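Type-2Ba cytolytic delta-endotoxin (Bacillus thuringiensis serovar israelensis, PDB 2RCI) probably kills the larvae of dipteran insects by making pores in the epithelial cell membrane of the midgut. Local coordinates at residues 8-13 / 137-142; 28-33 / 48-53; 154-159 / 184-189. One frame throughout, in Å; residues are numbered along the deposited sequence. Where two conformers were deposited one is given.

Contact 1: 8-13 / 137-142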
# COMPACT_ATOMS: atom_id res chain seq x y z
N THR A 8 9.36 -9.04 -7.43
CA THR A 8 8.16 -8.21 -7.08
C THR A 8 7.91 -8.18 -5.56
O THR A 8 7.44 -9.16 -4.98
CB THR A 8 6.89 -8.77 -7.79
OG1 THR A 8 6.41 -9.90 -7.06
CG2 THR A 8 7.21 -9.21 -9.23
N ASN A 9 8.21 -7.06 -4.90
CA ASN A 9 7.99 -7.04 -3.46
C ASN A 9 6.69 -6.32 -3.03
O ASN A 9 6.48 -6.07 -1.85
CB ASN A 9 9.23 -6.51 -2.75
CG ASN A 9 10.40 -7.50 -2.79
OD1 ASN A 9 11.50 -7.14 -3.18
ND2 ASN A 9 10.15 -8.76 -2.40
N PHE A 10 5.85 -5.99 -4.01
CA PHE A 10 4.59 -5.28 -3.76
C PHE A 10 3.44 -6.20 -4.13
O PHE A 10 3.57 -7.01 -5.04
CB PHE A 10 4.45 -4.03 -4.67
CG PHE A 10 5.44 -2.93 -4.39
CD1 PHE A 10 5.16 -1.92 -3.45
CD2 PHE A 10 6.64 -2.88 -5.09
CE1 PHE A 10 6.08 -0.90 -3.20
CE2 PHE A 10 7.57 -1.86 -4.84
CZ PHE A 10 7.29 -0.87 -3.90
N ASN A 11 2.31 -6.06 -3.43
CA ASN A 11 1.04 -6.62 -3.90
C ASN A 11 0.53 -5.63 -4.95
O ASN A 11 0.11 -4.52 -4.62
CB ASN A 11 0.03 -6.79 -2.77
CG ASN A 11 -1.12 -7.74 -3.14
OD1 ASN A 11 -1.31 -8.04 -4.31
ND2 ASN A 11 -1.83 -8.30 -2.14
N GLU A 12 0.60 -6.02 -6.21
CA GLU A 12 0.32 -5.07 -7.29
C GLU A 12 -1.15 -5.09 -7.66
O GLU A 12 -1.74 -6.15 -7.89
CB GLU A 12 1.18 -5.38 -8.51
CG GLU A 12 2.71 -5.24 -8.27
CD GLU A 12 3.51 -5.81 -9.43
OE1 GLU A 12 2.91 -6.10 -10.47
OE2 GLU A 12 4.75 -5.92 -9.32
N ILE A 13 -1.74 -3.90 -7.75
CA ILE A 13 -3.16 -3.79 -8.08
C ILE A 13 -3.30 -2.77 -9.22
O ILE A 13 -3.05 -1.57 -9.05
CB ILE A 13 -3.99 -3.40 -6.84
CG1 ILE A 13 -3.92 -4.51 -5.78
CG2 ILE A 13 -5.47 -3.11 -7.19
CD1 ILE A 13 -3.82 -3.96 -4.43
N LYS A 137 3.32 -4.51 1.68
CA LYS A 137 3.52 -3.54 0.59
C LYS A 137 2.54 -3.74 -0.53
O LYS A 137 2.31 -4.86 -0.97
CB LYS A 137 4.94 -3.62 0.03
CG LYS A 137 6.00 -3.18 1.06
CD LYS A 137 7.41 -3.27 0.49
CE LYS A 137 7.90 -4.73 0.21
NZ LYS A 137 7.60 -5.77 1.24
N ILE A 138 1.97 -2.61 -0.97
CA ILE A 138 0.94 -2.60 -2.01
C ILE A 138 1.37 -1.56 -3.05
O ILE A 138 2.00 -0.55 -2.70
CB ILE A 138 -0.41 -2.13 -1.45
CG1 ILE A 138 -0.89 -3.04 -0.31
CG2 ILE A 138 -1.47 -2.07 -2.57
CD1 ILE A 138 -2.06 -2.42 0.51
N LEU A 139 1.08 -1.81 -4.32
CA LEU A 139 1.34 -0.78 -5.35
C LEU A 139 0.14 -0.69 -6.29
O LEU A 139 -0.17 -1.65 -7.03
CB LEU A 139 2.63 -1.05 -6.13
CG LEU A 139 3.15 0.08 -7.06
CD1 LEU A 139 4.66 -0.00 -7.27
CD2 LEU A 139 2.39 0.15 -8.40
N PHE A 140 -0.52 0.46 -6.25
CA PHE A 140 -1.62 0.73 -7.17
C PHE A 140 -1.18 1.50 -8.40
O PHE A 140 -0.45 2.51 -8.28
CB PHE A 140 -2.70 1.61 -6.50
CG PHE A 140 -3.34 1.00 -5.31
CD1 PHE A 140 -4.41 0.12 -5.46
CD2 PHE A 140 -2.93 1.36 -4.02
CE1 PHE A 140 -5.03 -0.47 -4.33
CE2 PHE A 140 -3.55 0.80 -2.88
CZ PHE A 140 -4.61 -0.11 -3.04
N SER A 141 -1.59 1.01 -9.58
CA SER A 141 -1.52 1.80 -10.80
C SER A 141 -2.95 2.19 -11.16
O SER A 141 -3.85 1.36 -11.12
CB SER A 141 -0.86 1.02 -11.94
OG SER A 141 0.48 0.65 -11.60
N ILE A 142 -3.16 3.46 -11.50
CA ILE A 142 -4.52 3.93 -11.60
C ILE A 142 -4.65 4.82 -12.82
O ILE A 142 -3.90 5.78 -12.99
CB ILE A 142 -4.90 4.76 -10.34
CG1 ILE A 142 -4.51 3.98 -9.07
CG2 ILE A 142 -6.42 5.12 -10.37
CD1 ILE A 142 -4.31 4.90 -7.82
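Ile13 lies beside Phe140, touching it through CB, CG2 and CD1. Its CB sits 3.8 Å from CD1 of Phe140, and CG2 meets the same part of that ring. CG1 stands anti to the carbonyl carbon (chi1 -64°) and carries CD1 back along the sheet, where CD1 reaches CG2 of Ile138 at 3.5 Å and CE1 of Phe140 at 3.7 Å. The Ile13 and Phe140 side chains run side by side in the same direction, while CG2 of Ile138 lies over one face of the Phe140 ring, offset toward its rim. Ala105 of helix 96-110 covers both Ile13 and Phe140.

Across the sheet, on the face carrying Leu139, Phe10 turns its ring flat under that leucine: CD1 of Leu139 stands 4.0 Å from the ring centroid, only 6° off the normal, in a CH-pi contact. Thr28 of helix 21-31 packs on Leu139 from this side.

Between these two faces the backbones are joined by a ladder of four bonds. Asn11 N gives to Lys137 O at 2.7 Å and Ile13 N to Leu139 O at 2.8 Å; in return Leu139 N reaches Asn11 O, and Ser141 N reaches Ile13 O. Asn11 and Ile13 thus bracket Leu139, the pattern of parallel pairing, with the short segments 18° apart. The pair belongs to the Cyt toxin fold, a beta-sheet wrapped between two layers of alpha-helices.

Contact 2: 28-33 / 48-53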
# COMPACT_ATOMS: atom_id res chain seq x y z
N THR A 28 5.66 0.45 -12.14
CA THR A 28 5.72 -0.54 -11.07
C THR A 28 7.15 -1.10 -10.97
O THR A 28 7.73 -1.16 -9.89
CB THR A 28 4.66 -1.63 -11.31
OG1 THR A 28 3.36 -1.02 -11.25
CG2 THR A 28 4.76 -2.77 -10.26
N ASN A 29 7.74 -1.48 -12.12
CA ASN A 29 9.14 -1.93 -12.14
C ASN A 29 10.10 -0.91 -11.54
O ASN A 29 11.02 -1.27 -10.81
CB ASN A 29 9.59 -2.27 -13.58
CG ASN A 29 9.10 -3.62 -14.05
OD1 ASN A 29 8.55 -4.41 -13.28
ND2 ASN A 29 9.31 -3.91 -15.34
N THR A 30 9.88 0.36 -11.86
CA THR A 30 10.76 1.46 -11.44
C THR A 30 10.78 1.58 -9.91
O THR A 30 11.84 1.77 -9.31
CB THR A 30 10.35 2.78 -12.11
OG1 THR A 30 10.48 2.63 -13.53
CG2 THR A 30 11.25 3.93 -11.68
N PHE A 31 9.61 1.43 -9.29
CA PHE A 31 9.51 1.49 -7.83
C PHE A 31 10.03 0.30 -7.04
O PHE A 31 10.20 0.41 -5.82
CB PHE A 31 8.12 1.92 -7.37
CG PHE A 31 7.89 3.36 -7.58
CD1 PHE A 31 7.22 3.81 -8.72
CD2 PHE A 31 8.42 4.30 -6.68
CE1 PHE A 31 7.06 5.18 -8.94
CE2 PHE A 31 8.27 5.64 -6.89
CZ PHE A 31 7.58 6.10 -8.01
N GLN A 32 10.32 -0.82 -7.70
CA GLN A 32 11.08 -1.91 -7.06
C GLN A 32 12.39 -1.38 -6.45
O GLN A 32 12.85 -1.88 -5.41
CB GLN A 32 11.38 -3.05 -8.04
CG GLN A 32 10.14 -3.69 -8.69
CD GLN A 32 9.18 -4.33 -7.69
OE1 GLN A 32 9.56 -4.69 -6.56
NE2 GLN A 32 7.92 -4.50 -8.11
N GLY A 33 12.95 -0.35 -7.08
CA GLY A 33 14.19 0.30 -6.62
C GLY A 33 14.12 0.93 -5.23
O GLY A 33 15.16 1.21 -4.62
N LEU A 48 11.03 8.75 -3.14
CA LEU A 48 11.01 10.15 -3.57
C LEU A 48 12.11 10.49 -4.59
O LEU A 48 11.87 11.26 -5.51
CB LEU A 48 11.04 11.09 -2.37
CG LEU A 48 9.70 11.19 -1.63
CD1 LEU A 48 9.88 11.99 -0.37
CD2 LEU A 48 8.65 11.87 -2.53
N GLN A 49 13.29 9.93 -4.42
CA GLN A 49 14.35 10.13 -5.43
C GLN A 49 13.88 9.58 -6.79
O GLN A 49 14.02 10.23 -7.82
CB GLN A 49 15.64 9.43 -5.02
CG GLN A 49 16.31 10.01 -3.76
CD GLN A 49 16.84 11.43 -3.97
OE1 GLN A 49 17.57 11.71 -4.93
NE2 GLN A 49 16.48 12.32 -3.07
N ILE A 50 13.29 8.39 -6.77
CA ILE A 50 12.79 7.75 -7.99
C ILE A 50 11.70 8.62 -8.65
O ILE A 50 11.77 8.90 -9.85
CB ILE A 50 12.28 6.33 -7.70
CG1 ILE A 50 13.46 5.39 -7.42
CG2 ILE A 50 11.42 5.81 -8.86
CD1 ILE A 50 13.07 4.03 -6.82
N ALA A 51 10.72 9.06 -7.86
CA ALA A 51 9.68 9.97 -8.33
C ALA A 51 10.28 11.23 -8.99
O ALA A 51 9.85 11.63 -10.07
CB ALA A 51 8.71 10.31 -7.22
N ASN A 52 11.30 11.80 -8.35
CA ASN A 52 12.02 12.97 -8.86
C ASN A 52 12.66 12.74 -10.23
O ASN A 52 12.81 13.70 -11.02
CB ASN A 52 13.14 13.41 -7.89
CG ASN A 52 13.65 14.83 -8.19
OD1 ASN A 52 12.86 15.75 -8.33
ND2 ASN A 52 14.99 15.00 -8.25
N GLY A 53 13.07 11.51 -10.49
CA GLY A 53 13.74 11.21 -11.76
C GLY A 53 12.79 10.94 -12.91
O GLY A 53 13.24 10.82 -14.07
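In the helical layer on one side of the Cyt toxin sheet, the C-terminal part of helix 21-31 meets helix 44-53, and Ile50 is the residue that fills the join. Its CG2 branch, anti to the backbone N, meets two successive side chains of helix 21-31, Thr30 and Phe31. Against Thr30 it presses on CG2 at 3.4 Å, methyl against methyl and tighter than usual van der Waals contact. At Phe31 it sits over one face of the ring, offset toward the rim, 4.0 Å from the centroid and 21° off the normal, which makes a CH-pi contact; the nearest ring atom is CE2, 3.7 Å from CG2 of Ile50. Ile50 points against the run of both Thr30 and Phe31, so the side chains overlap alongside one another.

The other branch, ending in CD1, reaches the backbone at Gly33: CD1 of Ile50 lies 3.6 Å from C of Gly33 and the same distance from O of Thr30. Having no side chain, Gly33 lets the methyl come down on its main chain. The hydroxyl of Thr30 is bonded to the carbonyl O of Arg26, one turn earlier.

Both helices lie on the sheet beneath. Phe31 rests on Leu139 and Val189, Ala51 on Leu187 and Val59, so that ring and methyl line the inner side of the seam. There CZ of Phe31 approaches CB of Ala51 at a loose 4.4 Å.

Contact 3: 154-159 / 184-189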
# COMPACT_ATOMS: atom_id res chain seq x y z
N LEU A 154 0.71 4.71 -6.91
CA LEU A 154 0.65 4.86 -5.45
C LEU A 154 1.27 3.63 -4.76
O LEU A 154 0.57 2.63 -4.51
CB LEU A 154 -0.81 5.08 -5.03
CG LEU A 154 -1.19 5.15 -3.53
CD1 LEU A 154 -0.19 5.93 -2.68
CD2 LEU A 154 -2.61 5.78 -3.42
N PRO A 155 2.60 3.66 -4.51
CA PRO A 155 3.25 2.65 -3.67
C PRO A 155 2.88 2.93 -2.23
O PRO A 155 2.93 4.09 -1.79
CB PRO A 155 4.75 2.93 -3.88
CG PRO A 155 4.82 3.76 -5.11
CD PRO A 155 3.60 4.60 -5.07
N ILE A 156 2.50 1.89 -1.51
CA ILE A 156 2.18 2.01 -0.08
C ILE A 156 2.91 0.93 0.69
O ILE A 156 2.79 -0.24 0.34
CB ILE A 156 0.69 1.84 0.21
CG1 ILE A 156 -0.17 2.80 -0.59
CG2 ILE A 156 0.42 1.97 1.75
CD1 ILE A 156 -1.65 2.53 -0.49
N ALA A 157 3.67 1.31 1.74
CA ALA A 157 4.24 0.31 2.66
C ALA A 157 3.74 0.50 4.09
O ALA A 157 3.70 1.64 4.59
CB ALA A 157 5.77 0.33 2.64
N PHE A 158 3.37 -0.59 4.76
CA PHE A 158 3.04 -0.49 6.17
C PHE A 158 4.06 -1.25 7.02
O PHE A 158 4.55 -2.29 6.61
CB PHE A 158 1.67 -1.11 6.46
CG PHE A 158 0.54 -0.46 5.71
CD1 PHE A 158 0.01 0.73 6.17
CD2 PHE A 158 0.03 -1.05 4.56
CE1 PHE A 158 -1.08 1.34 5.50
CE2 PHE A 158 -1.05 -0.46 3.88
CZ PHE A 158 -1.57 0.76 4.34
N GLU A 159 4.38 -0.71 8.19
CA GLU A 159 5.12 -1.44 9.22
C GLU A 159 4.11 -1.66 10.32
O GLU A 159 3.64 -0.69 10.94
CB GLU A 159 6.28 -0.59 9.78
CG GLU A 159 7.13 0.06 8.73
CD GLU A 159 8.41 0.68 9.31
OE1 GLU A 159 8.66 0.56 10.54
OE2 GLU A 159 9.16 1.27 8.52
N MET A 184 2.96 4.17 8.16
CA MET A 184 2.65 4.19 6.75
C MET A 184 3.63 5.07 6.02
O MET A 184 3.89 6.20 6.43
CB MET A 184 1.25 4.78 6.59
CG MET A 184 0.68 4.69 5.21
SD MET A 184 -1.04 5.14 5.36
CE MET A 184 -1.54 5.11 3.64
N LYS A 185 4.12 4.58 4.89
CA LYS A 185 4.95 5.35 3.97
C LYS A 185 4.31 5.20 2.60
O LYS A 185 4.14 4.09 2.10
CB LYS A 185 6.37 4.80 3.93
CG LYS A 185 7.15 4.96 5.23
CD LYS A 185 8.42 4.12 5.21
CE LYS A 185 9.34 4.50 6.36
NZ LYS A 185 10.50 3.58 6.35
N ALA A 186 3.96 6.33 2.00
CA ALA A 186 3.27 6.28 0.71
C ALA A 186 3.54 7.57 -0.07
O ALA A 186 3.83 8.63 0.51
CB ALA A 186 1.76 6.09 0.94
N LEU A 187 3.46 7.47 -1.39
CA LEU A 187 3.45 8.66 -2.22
C LEU A 187 2.56 8.41 -3.43
O LEU A 187 2.42 7.25 -3.86
CB LEU A 187 4.87 9.04 -2.67
CG LEU A 187 5.63 8.20 -3.73
CD1 LEU A 187 5.06 8.34 -5.14
CD2 LEU A 187 7.09 8.66 -3.78
N THR A 188 1.97 9.46 -3.99
CA THR A 188 1.29 9.33 -5.27
C THR A 188 2.06 10.16 -6.27
O THR A 188 2.31 11.35 -6.03
CB THR A 188 -0.16 9.87 -5.21
OG1 THR A 188 -0.86 9.23 -4.13
CG2 THR A 188 -0.86 9.57 -6.49
N VAL A 189 2.45 9.52 -7.37
CA VAL A 189 3.08 10.22 -8.49
C VAL A 189 2.19 10.09 -9.74
O VAL A 189 1.71 8.99 -10.07
CB VAL A 189 4.54 9.72 -8.73
CG1 VAL A 189 4.55 8.24 -9.10
CG2 VAL A 189 5.23 10.54 -9.87
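A proline sits inside this antiparallel pairing: Pro155 has no N-H to give, and it turns its CD instead to the carbonyl of Leu187, 3.1 Å from O of that residue. The pair joins strands 150-162 and 177-192, long central strands of the Cyt toxin sheet, and the short segments run at 176° to each other. Near the proline the ladder is slack, for Leu187 N reaches Pro155 O only in a weak bond of 3.4 Å. Further along, Ala157 and Lys185 form a hydrogen-bonded pair with two good bonds: Ala157 N meets Lys185 O at 2.8 Å, close to straight at 177°, and Lys185 N returns to Ala157 O.

One face carries Ile156, Phe158, Met184 and Ala186; of these, Met184 packs on Ile84 and Ile156 on Ile85 of helix 74-89. Met184 is fully extended, its CG opposite the main-chain N (chi1 -171°), and runs beside the Phe158 ring. Its SD lies 5.0 Å from the ring centroid, an oblique Met-aromatic contact, while CE goes on to CG2 of Ile156.

On the other face Phe42 lies against Ala157. Here Glu159 and Lys185 form a long salt bridge whose hydrogen bond is weak, and each has a further partner in the loop: Asn41 ND2 donates to the glutamate, and Lys185 NZ bonds weakly to Phe42 O. The carboxylate oxygen OE2 of Glu159 stands 3.4 Å from NZ of Lys185.

Contacts 1 and 3 are two seams of one mixed sheet, their centres about 10 Å apart. They are joined because strands 132-142 and 150-162 are neighbours, with backbone bonds between Ile156 N and Ile138 O and between Leu154 N and Phe140 O. Contact 2 lies in the helical layer above, about 13 Å from contact 1 and 12 Å from contact 3, centre to centre; Asn9 N bonds to Gln32 OE1, Phe31 packs on Pro155 and Leu48 on Leu187. Along the chain, contact 2 is nested inside the loop closed by contact 1, and contact 3 follows both. The N-terminal strand and its two following helices are thereby tied to the later sheet strands in a single compact domain.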